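Local coordinates for effector protein B, substrate of the Dot/Icm secretion system (Legionella drancourtii, PDB 4JVS) that probably acts as a GTPase-activating protein for a host Rab GTPase, likely Rab1, its GAP domain being captured here with GDP and aluminium fluoride, at residues Ser242-Ala247 with Asp283-Arg288; Glu252-Pro257 with Cys293-Lys298; Asn68-Thr73 with Asp200-Tyr205. All blocks are in the same frame, centred on the assembly; numbering follows the deposited sequence.

Contact 1. Residues Ser242-Ala247 with Asp283-Arg288; sequences SGDQLA and DAFMGR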
loop_
_atom_site.group_PDB
_atom_site.type_symbol
_atom_site.label_atom_id
_atom_site.label_comp_id
_atom_site.label_asym_id
_atom_site.label_seq_id
_atom_site.Cartn_x
_atom_site.Cartn_y
_atom_site.Cartn_z
ATOM N N SER A 242 12.921 -21.627 1.240
ATOM C CA SER A 242 14.131 -20.830 1.385
ATOM C C SER A 242 14.202 -20.279 2.794
ATOM O O SER A 242 13.240 -20.378 3.552
ATOM C CB SER A 242 14.123 -19.660 0.403
ATOM O OG SER A 242 13.315 -18.600 0.897
ATOM N N GLY A 243 15.338 -19.679 3.134
ATOM C CA GLY A 243 15.516 -19.080 4.442
ATOM C C GLY A 243 14.570 -17.913 4.573
ATOM O O GLY A 243 13.932 -17.729 5.607
ATOM N N ASP A 244 14.478 -17.131 3.506
ATOM C CA ASP A 244 13.574 -15.993 3.478
ATOM C C ASP A 244 12.110 -16.392 3.708
ATOM O O ASP A 244 11.391 -15.730 4.458
ATOM C CB ASP A 244 13.701 -15.245 2.157
ATOM C CG ASP A 244 14.892 -14.306 2.126
ATOM O OD1 ASP A 244 15.673 -14.285 3.103
ATOM O OD2 ASP A 244 15.053 -13.597 1.107
ATOM N N GLN A 245 11.674 -17.464 3.051
ATOM C CA GLN A 245 10.333 -17.996 3.251
ATOM C C GLN A 245 10.136 -18.402 4.720
ATOM O O GLN A 245 9.096 -18.119 5.336
ATOM C CB GLN A 245 10.081 -19.189 2.318
ATOM C CG GLN A 245 9.355 -18.857 1.013
ATOM C CD GLN A 245 9.333 -20.026 0.019
ATOM O OE1 GLN A 245 10.149 -20.943 0.101
ATOM N NE2 GLN A 245 8.394 -19.990 -0.919
ATOM N N LEU A 246 11.147 -19.054 5.286
ATOM C CA LEU A 246 11.048 -19.574 6.642
ATOM C C LEU A 246 10.993 -18.449 7.675
ATOM O O LEU A 246 10.192 -18.494 8.608
ATOM C CB LEU A 246 12.212 -20.529 6.934
ATOM C CG LEU A 246 12.231 -21.909 6.262
ATOM C CD1 LEU A 246 13.584 -22.557 6.430
ATOM C CD2 LEU A 246 11.162 -22.800 6.841
ATOM N N ALA A 247 11.849 -17.444 7.493
ATOM C CA ALA A 247 11.886 -16.256 8.348
ATOM C C ALA A 247 10.582 -15.470 8.263
ATOM O O ALA A 247 10.096 -14.956 9.272
ATOM C CB ALA A 247 13.053 -15.364 7.957
ATOM N N ASP A 283 19.543 -8.704 4.993
ATOM C CA ASP A 283 19.211 -7.309 4.828
ATOM C C ASP A 283 17.818 -7.188 4.282
ATOM O O ASP A 283 17.327 -6.114 4.058
ATOM C CB ASP A 283 20.146 -6.704 3.799
ATOM C CG ASP A 283 21.546 -6.570 4.293
ATOM O OD1 ASP A 283 21.729 -6.038 5.395
ATOM O OD2 ASP A 283 22.470 -6.986 3.576
ATOM N N ALA A 284 17.205 -8.317 4.024
ATOM C CA ALA A 284 15.906 -8.352 3.375
ATOM C C ALA A 284 14.787 -7.938 4.307
ATOM O O ALA A 284 13.689 -7.634 3.847
ATOM C CB ALA A 284 15.632 -9.732 2.801
ATOM N N PHE A 285 15.061 -7.931 5.607
ATOM C CA PHE A 285 14.035 -7.609 6.596
ATOM C C PHE A 285 14.343 -6.319 7.358
ATOM O O PHE A 285 13.647 -5.967 8.304
ATOM C CB PHE A 285 13.822 -8.784 7.561
ATOM C CG PHE A 285 13.624 -10.094 6.868
ATOM C CD1 PHE A 285 12.369 -10.482 6.437
ATOM C CD2 PHE A 285 14.701 -10.932 6.622
ATOM C CE1 PHE A 285 12.188 -11.685 5.780
ATOM C CE2 PHE A 285 14.526 -12.135 5.968
ATOM C CZ PHE A 285 13.268 -12.513 5.543
ATOM N N MET A 286 15.383 -5.620 6.920
ATOM C CA MET A 286 15.837 -4.390 7.560
ATOM C C MET A 286 14.677 -3.417 7.742
ATOM O O MET A 286 14.418 -2.928 8.851
ATOM C CB MET A 286 16.907 -3.731 6.685
ATOM C CG MET A 286 17.656 -2.590 7.345
ATOM S SD MET A 286 19.026 -3.225 8.325
ATOM C CE MET A 286 20.025 -3.991 7.044
ATOM N N GLY A 287 13.963 -3.178 6.659
ATOM C CA GLY A 287 12.939 -2.172 6.598
ATOM C C GLY A 287 11.614 -2.466 7.229
ATOM O O GLY A 287 10.750 -1.660 7.186
ATOM N N ARG A 288 11.470 -3.629 7.822
ATOM C CA ARG A 288 10.228 -4.062 8.424
ATOM C C ARG A 288 9.895 -3.312 9.656
ATOM O O ARG A 288 10.740 -2.878 10.351
ATOM C CB ARG A 288 10.242 -5.557 8.671
ATOM C CG ARG A 288 9.919 -6.344 7.458
ATOM C CD ARG A 288 9.860 -7.769 7.736
ATOM N NE ARG A 288 8.716 -8.161 8.494
ATOM C CZ ARG A 288 8.087 -9.283 8.299
ATOM N NH1 ARG A 288 8.490 -10.092 7.377
ATOM N NH2 ARG A 288 7.073 -9.590 9.036
#
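The ring of F285 meets D244 and A247 through its outer end, and both arrive obliquely. One of its faces carries the methyl of its neighbour A284, whose CB lies 4.0 Å above the plane and is offset toward the rim. The CD of R288 sits in the ring plane at the edge, and F251 adds an edge-to-face ring pair. The receiving element is the first turn of helix 243-253, closed by a capping box between S242 and Q245. Against this turn, F285 CZ lies 3.7 Å from A247 CB, while F285 CE2 is 3.8 Å from D244 OD1. The carboxylate and ring planes stand 83° apart, and no hydrogen bond crosses the contact. D244 is held instead by S279 OG at OD1 and by the backbone N of A106 at OD2. The ring reaches the helix with its CG anti to the carbonyl carbon (chi1 -50°), from a loop in which F285 to R288 form a type I turn. G287 of that loop makes backbone hydrogen bonds to the chain of another protein, presumably the GTPase, and the A284 side chain is about 10 Å from GDP. In the capping box, Q245 N donates to S242 OG at 2.9 Å. The return bond runs from S242 N to Q245 OE1 at 3.1 Å, in the carbonyl plane and on a lone pair (C=O...N 142°).

Contact 2. Residues Glu252-Pro257 with Cys293-Lys298; sequences EELNAP and CEKRNK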
loop_
_atom_site.group_PDB
_atom_site.type_symbol
_atom_site.label_atom_id
_atom_site.label_comp_id
_atom_site.label_asym_id
_atom_site.label_seq_id
_atom_site.Cartn_x
_atom_site.Cartn_y
_atom_site.Cartn_z
ATOM N N GLU A 252 5.797 -13.956 11.207
ATOM C CA GLU A 252 4.344 -13.918 11.160
ATOM C C GLU A 252 3.769 -14.580 12.409
ATOM O O GLU A 252 2.846 -14.053 13.033
ATOM C CB GLU A 252 3.845 -14.618 9.891
ATOM C CG GLU A 252 2.373 -14.400 9.570
ATOM C CD GLU A 252 2.016 -12.942 9.359
ATOM O OE1 GLU A 252 2.695 -12.259 8.548
ATOM O OE2 GLU A 252 1.056 -12.480 10.018
ATOM N N GLU A 253 4.338 -15.725 12.777
ATOM C CA GLU A 253 3.871 -16.504 13.923
ATOM C C GLU A 253 3.973 -15.738 15.246
ATOM O O GLU A 253 3.148 -15.914 16.130
ATOM C CB GLU A 253 4.622 -17.843 13.993
ATOM C CG GLU A 253 4.303 -18.794 12.835
ATOM C CD GLU A 253 2.827 -19.143 12.764
ATOM O OE1 GLU A 253 2.220 -19.378 13.827
ATOM O OE2 GLU A 253 2.255 -19.175 11.655
ATOM N N LEU A 254 4.973 -14.874 15.366
ATOM C CA LEU A 254 5.145 -14.035 16.556
ATOM C C LEU A 254 3.993 -13.045 16.810
ATOM O O LEU A 254 3.849 -12.517 17.920
ATOM C CB LEU A 254 6.489 -13.297 16.495
ATOM C CG LEU A 254 7.583 -13.860 17.408
ATOM C CD1 LEU A 254 7.393 -15.342 17.631
ATOM C CD2 LEU A 254 8.948 -13.608 16.826
ATOM N N ASN A 255 3.178 -12.798 15.788
ATOM C CA ASN A 255 1.957 -12.012 15.945
ATOM C C ASN A 255 0.899 -12.724 16.805
ATOM O O ASN A 255 -0.077 -12.111 17.255
ATOM C CB ASN A 255 1.366 -11.676 14.576
ATOM C CG ASN A 255 2.270 -10.785 13.754
ATOM O OD1 ASN A 255 2.989 -9.948 14.296
ATOM N ND2 ASN A 255 2.234 -10.953 12.436
ATOM N N ALA A 256 1.100 -14.021 17.023
ATOM C CA ALA A 256 0.186 -14.830 17.824
ATOM C C ALA A 256 0.632 -14.873 19.287
ATOM O O ALA A 256 1.834 -14.920 19.573
ATOM C CB ALA A 256 0.076 -16.246 17.244
ATOM N N PRO A 257 -0.342 -14.887 20.217
ATOM C CA PRO A 257 -0.070 -14.754 21.655
ATOM C C PRO A 257 0.551 -16.011 22.265
ATOM O O PRO A 257 1.058 -15.961 23.390
ATOM C CB PRO A 257 -1.462 -14.534 22.246
ATOM C CG PRO A 257 -2.369 -15.316 21.328
ATOM C CD PRO A 257 -1.772 -15.153 19.948
ATOM N N CYS A 293 13.353 -5.767 15.355
ATOM C CA CYS A 293 14.421 -6.131 16.264
ATOM C C CYS A 293 13.885 -7.015 17.352
ATOM O O CYS A 293 14.440 -8.023 17.641
ATOM C CB CYS A 293 15.177 -4.901 16.824
ATOM S SG CYS A 293 16.171 -5.072 18.329
ATOM N N GLU A 294 12.768 -6.664 17.927
ATOM C CA GLU A 294 12.273 -7.429 19.029
ATOM C C GLU A 294 11.889 -8.845 18.654
ATOM O O GLU A 294 12.120 -9.749 19.403
ATOM C CB GLU A 294 11.123 -6.688 19.686
ATOM C CG GLU A 294 11.454 -5.289 20.166
ATOM C CD GLU A 294 11.329 -4.184 19.093
ATOM O OE1 GLU A 294 11.843 -4.360 17.977
ATOM O OE2 GLU A 294 10.709 -3.141 19.373
ATOM N N LYS A 295 11.306 -9.021 17.481
ATOM C CA LYS A 295 10.931 -10.332 16.949
ATOM C C LYS A 295 12.150 -11.197 16.698
ATOM O O LYS A 295 12.148 -12.386 17.008
ATOM C CB LYS A 295 10.120 -10.202 15.660
ATOM C CG LYS A 295 8.738 -9.653 15.875
ATOM C CD LYS A 295 7.813 -9.985 14.719
ATOM C CE LYS A 295 6.451 -9.331 14.918
ATOM N NZ LYS A 295 5.503 -9.637 13.823
ATOM N N ARG A 296 13.181 -10.627 16.147
ATOM C CA ARG A 296 14.390 -11.374 15.971
ATOM C C ARG A 296 14.900 -11.887 17.298
ATOM O O ARG A 296 15.391 -12.987 17.391
ATOM C CB ARG A 296 15.415 -10.486 15.306
ATOM C CG ARG A 296 16.568 -11.186 14.712
ATOM C CD ARG A 296 17.501 -10.221 14.104
ATOM N NE ARG A 296 16.916 -9.635 12.914
ATOM C CZ ARG A 296 16.679 -8.342 12.705
ATOM N NH1 ARG A 296 16.975 -7.419 13.612
ATOM N NH2 ARG A 296 16.143 -7.979 11.550
ATOM N N ASN A 297 14.768 -11.074 18.329
ATOM C CA ASN A 297 15.149 -11.484 19.679
ATOM C C ASN A 297 14.334 -12.653 20.227
ATOM O O ASN A 297 14.901 -13.604 20.761
ATOM C CB ASN A 297 15.105 -10.300 20.646
ATOM C CG ASN A 297 16.223 -9.310 20.394
ATOM O OD1 ASN A 297 17.251 -9.668 19.821
ATOM N ND2 ASN A 297 16.031 -8.058 20.815
ATOM N N LYS A 298 13.009 -12.567 20.093
ATOM C CA LYS A 298 12.086 -13.644 20.462
ATOM C C LYS A 298 12.459 -14.956 19.778
ATOM O O LYS A 298 12.538 -15.996 20.410
ATOM C CB LYS A 298 10.658 -13.260 20.067
ATOM C CG LYS A 298 9.694 -13.028 21.222
ATOM C CD LYS A 298 8.985 -14.308 21.653
ATOM C CE LYS A 298 7.874 -14.028 22.682
ATOM N NZ LYS A 298 6.646 -13.394 22.099
#
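Apolar contact between L254 and the helical segment 293-298 accounts for most of the interface. L254 CD2 is 3.8 Å from K295 CB and 3.7 Å from K298 CB, so one methyl sits beside two side chains a helical turn apart. L254 CB also lies 4.0 Å from K295 CD, a contact with the aliphatic part of the lysine, and I299 and W302 extend the same helix surface around the leucine. Hydrogen bonding across the segments rests on K295. Its chain is extended beyond CG (chi2 -160°), which carries NZ along L254 to the amide of N255. NZ donates to N255 OD1 at 2.6 Å from above the carbonyl plane, 38° out of it and not on a lone pair, and donates as well to F251 O. The other end of that amide is held within its own segment: N255 ND2 donates to E252 OE2 at 3.1 Å, lying over the carboxylate plane and not within it. This bond would restrict rotation of the amide. Of the charged groups, E252 OE2 stays 6.5 Å from K295 NZ, which has a long, weak ion pair with D290 OD2; E252 OE1 is engaged by Y116 and H124. The A256 N to E253 O bond closes a type I turn with L254 and N255 in the middle, packed on the side of helix 292-306 within the helical C-terminal subdomain of the LepB GAP domain.

Contact 3. Residues Asn68-Thr73 with Asp200-Tyr205; sequences NDYLNT and DDFMQY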
loop_
_atom_site.group_PDB
_atom_site.type_symbol
_atom_site.label_atom_id
_atom_site.label_comp_id
_atom_site.label_asym_id
_atom_site.label_seq_id
_atom_site.Cartn_x
_atom_site.Cartn_y
_atom_site.Cartn_z
ATOM N N ASN A 68 -9.021 -0.776 12.283
ATOM C CA ASN A 68 -8.328 -2.052 12.301
ATOM C C ASN A 68 -9.059 -3.099 13.132
ATOM O O ASN A 68 -9.087 -4.261 12.768
ATOM C CB ASN A 68 -6.890 -1.870 12.783
ATOM C CG ASN A 68 -6.050 -1.055 11.818
ATOM O OD1 ASN A 68 -6.270 -1.081 10.606
ATOM N ND2 ASN A 68 -5.083 -0.324 12.350
ATOM N N ASP A 69 -9.654 -2.691 14.246
ATOM C CA ASP A 69 -10.438 -3.620 15.060
ATOM C C ASP A 69 -11.595 -4.165 14.234
ATOM O O ASP A 69 -11.884 -5.362 14.257
ATOM C CB ASP A 69 -11.008 -2.931 16.309
ATOM C CG ASP A 69 -9.945 -2.555 17.311
ATOM O OD1 ASP A 69 -8.781 -2.992 17.140
ATOM O OD2 ASP A 69 -10.283 -1.828 18.278
ATOM N N TYR A 70 -12.258 -3.288 13.498
ATOM C CA TYR A 70 -13.395 -3.665 12.678
ATOM C C TYR A 70 -13.007 -4.597 11.562
ATOM O O TYR A 70 -13.648 -5.583 11.348
ATOM C CB TYR A 70 -14.118 -2.443 12.122
ATOM C CG TYR A 70 -15.238 -2.764 11.189
ATOM C CD1 TYR A 70 -16.318 -3.433 11.620
ATOM C CD2 TYR A 70 -15.208 -2.385 9.883
ATOM C CE1 TYR A 70 -17.307 -3.730 10.802
ATOM C CE2 TYR A 70 -16.202 -2.687 9.061
ATOM C CZ TYR A 70 -17.246 -3.362 9.525
ATOM O OH TYR A 70 -18.281 -3.692 8.731
ATOM N N LEU A 71 -11.948 -4.257 10.849
ATOM C CA LEU A 71 -11.360 -5.123 9.841
ATOM C C LEU A 71 -11.071 -6.495 10.417
ATOM O O LEU A 71 -11.361 -7.512 9.791
ATOM C CB LEU A 71 -10.047 -4.526 9.342
ATOM C CG LEU A 71 -9.731 -4.650 7.850
ATOM C CD1 LEU A 71 -8.230 -4.765 7.644
ATOM C CD2 LEU A 71 -10.452 -5.827 7.209
ATOM N N ASN A 72 -10.480 -6.516 11.604
ATOM C CA ASN A 72 -10.201 -7.767 12.297
ATOM C C ASN A 72 -11.467 -8.602 12.559
ATOM O O ASN A 72 -11.481 -9.813 12.304
ATOM C CB ASN A 72 -9.391 -7.502 13.571
ATOM C CG ASN A 72 -7.932 -7.149 13.271
ATOM O OD1 ASN A 72 -7.303 -7.764 12.408
ATOM N ND2 ASN A 72 -7.393 -6.157 13.978
ATOM N N THR A 73 -12.525 -7.951 13.034
ATOM C CA THR A 73 -13.823 -8.595 13.222
ATOM C C THR A 73 -14.371 -9.178 11.913
ATOM O O THR A 73 -14.898 -10.294 11.884
ATOM C CB THR A 73 -14.860 -7.595 13.761
ATOM O OG1 THR A 73 -14.381 -7.026 14.976
ATOM C CG2 THR A 73 -16.173 -8.288 14.040
ATOM N N ASP A 200 -20.461 7.520 2.816
ATOM C CA ASP A 200 -21.604 6.807 2.233
ATOM C C ASP A 200 -21.170 5.534 1.488
ATOM O O ASP A 200 -21.859 4.517 1.538
ATOM C CB ASP A 200 -22.433 7.725 1.321
ATOM C CG ASP A 200 -23.050 8.913 2.072
ATOM O OD1 ASP A 200 -23.403 8.750 3.267
ATOM O OD2 ASP A 200 -23.178 10.009 1.468
ATOM N N ASP A 201 -20.026 5.586 0.809
ATOM C CA ASP A 201 -19.475 4.399 0.163
ATOM C C ASP A 201 -19.135 3.313 1.182
ATOM O O ASP A 201 -19.265 2.120 0.893
ATOM C CB ASP A 201 -18.238 4.749 -0.666
ATOM C CG ASP A 201 -18.586 5.453 -1.969
ATOM O OD1 ASP A 201 -19.666 6.089 -2.037
ATOM O OD2 ASP A 201 -17.782 5.369 -2.927
ATOM N N PHE A 202 -18.696 3.720 2.374
ATOM C CA PHE A 202 -18.419 2.750 3.430
ATOM C C PHE A 202 -19.687 2.004 3.871
ATOM O O PHE A 202 -19.724 0.770 3.869
ATOM C CB PHE A 202 -17.743 3.402 4.635
ATOM C CG PHE A 202 -17.343 2.414 5.690
ATOM C CD1 PHE A 202 -16.204 1.635 5.529
ATOM C CD2 PHE A 202 -18.115 2.239 6.822
ATOM C CE1 PHE A 202 -15.837 0.710 6.496
ATOM C CE2 PHE A 202 -17.757 1.316 7.790
ATOM C CZ PHE A 202 -16.617 0.549 7.627
ATOM N N MET A 203 -20.704 2.774 4.256
ATOM C CA MET A 203 -22.043 2.268 4.543
ATOM C C MET A 203 -22.558 1.259 3.519
ATOM O O MET A 203 -23.041 0.183 3.885
ATOM C CB MET A 203 -23.028 3.431 4.584
ATOM C CG MET A 203 -23.572 3.764 5.949
ATOM S SD MET A 203 -22.328 4.522 6.999
ATOM C CE MET A 203 -21.779 3.109 7.990
ATOM N N GLN A 204 -22.486 1.623 2.240
ATOM C CA GLN A 204 -22.981 0.768 1.165
ATOM C C GLN A 204 -22.258 -0.571 1.145
ATOM O O GLN A 204 -22.890 -1.630 1.125
ATOM C CB GLN A 204 -22.813 1.452 -0.194
ATOM C CG GLN A 204 -23.657 2.699 -0.376
ATOM C CD GLN A 204 -23.312 3.469 -1.655
ATOM O OE1 GLN A 204 -22.574 2.975 -2.522
ATOM N NE2 GLN A 204 -23.847 4.687 -1.774
ATOM N N TYR A 205 -20.928 -0.507 1.140
ATOM C CA TYR A 205 -20.088 -1.691 1.080
ATOM C C TYR A 205 -20.265 -2.552 2.331
ATOM O O TYR A 205 -20.160 -3.778 2.266
ATOM C CB TYR A 205 -18.625 -1.278 0.922
ATOM C CG TYR A 205 -18.289 -0.615 -0.402
ATOM C CD1 TYR A 205 -18.917 -1.003 -1.580
ATOM C CD2 TYR A 205 -17.332 0.395 -0.474
ATOM C CE1 TYR A 205 -18.603 -0.392 -2.793
ATOM C CE2 TYR A 205 -17.017 1.014 -1.679
ATOM C CZ TYR A 205 -17.652 0.612 -2.831
ATOM O OH TYR A 205 -17.338 1.215 -4.020
#
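Y70 meets F202 through one side of its ring, and the path starts at CB, which points from helix 60-80 toward helix 193-214. CG stands anti to the backbone N (chi1 176°), directing the ring toward segment 200-205; the nearest CA atoms of the two segments, those of Y70 and F202, are 12.3 Å apart. Along the ring, CD2 comes to 4.0 Å from F202 CZ, and the next atom, CE2, comes closest at 3.6 Å. Seen from F202, both atoms lie at the ring edge near its plane; seen from Y70, F202 CZ approaches obliquely. The two rings meet obliquely, centroids 5.9 Å apart and planes at 62°. At the tip, Y70 OH is hydrogen-bonded to K206 NZ, one residue beyond the facing segment, so the hydroxyl reaches the same helix 193-214 beyond the ring contact. The contact belongs to the helical N-terminal subdomain of the LepB GAP domain, where two rings span a wide helix-helix separation and bury only 68 Å² between the segments. Helix 34-45 contributes to the same region: F34 meets Y70 and forms an edge-to-face pair with F202. F202 also rests on L163 and I170 of helix 156-177. One turn after Y70, T73 OG1 donates back to D69 O at 3.1 Å, from above the carbonyl plane, and the same oxygen accepts T73 N at 2.9 Å.

In the fold
Contact 3 closes first along the chain, in the N-terminal subdomain of the GAP domain, and joins helices 60-80 and 193-214. Contacts 1 and 2 follow, both in the C-terminal subdomain and both on helix 243-253, contact 1 at its start and contact 2 at its end. Their segments alternate along the chain, and their centres are 13 Å apart. The centre of contact 3 lies 32 Å from that of contact 1 and 28 Å from that of contact 2, across the chain's centre. Helix 243-253 thus packs at one end against the 283-288 loop, which touches the chain of another protein and lies near GDP, and at the other against helix 292-306, while contact 3 belongs to a separate helical region.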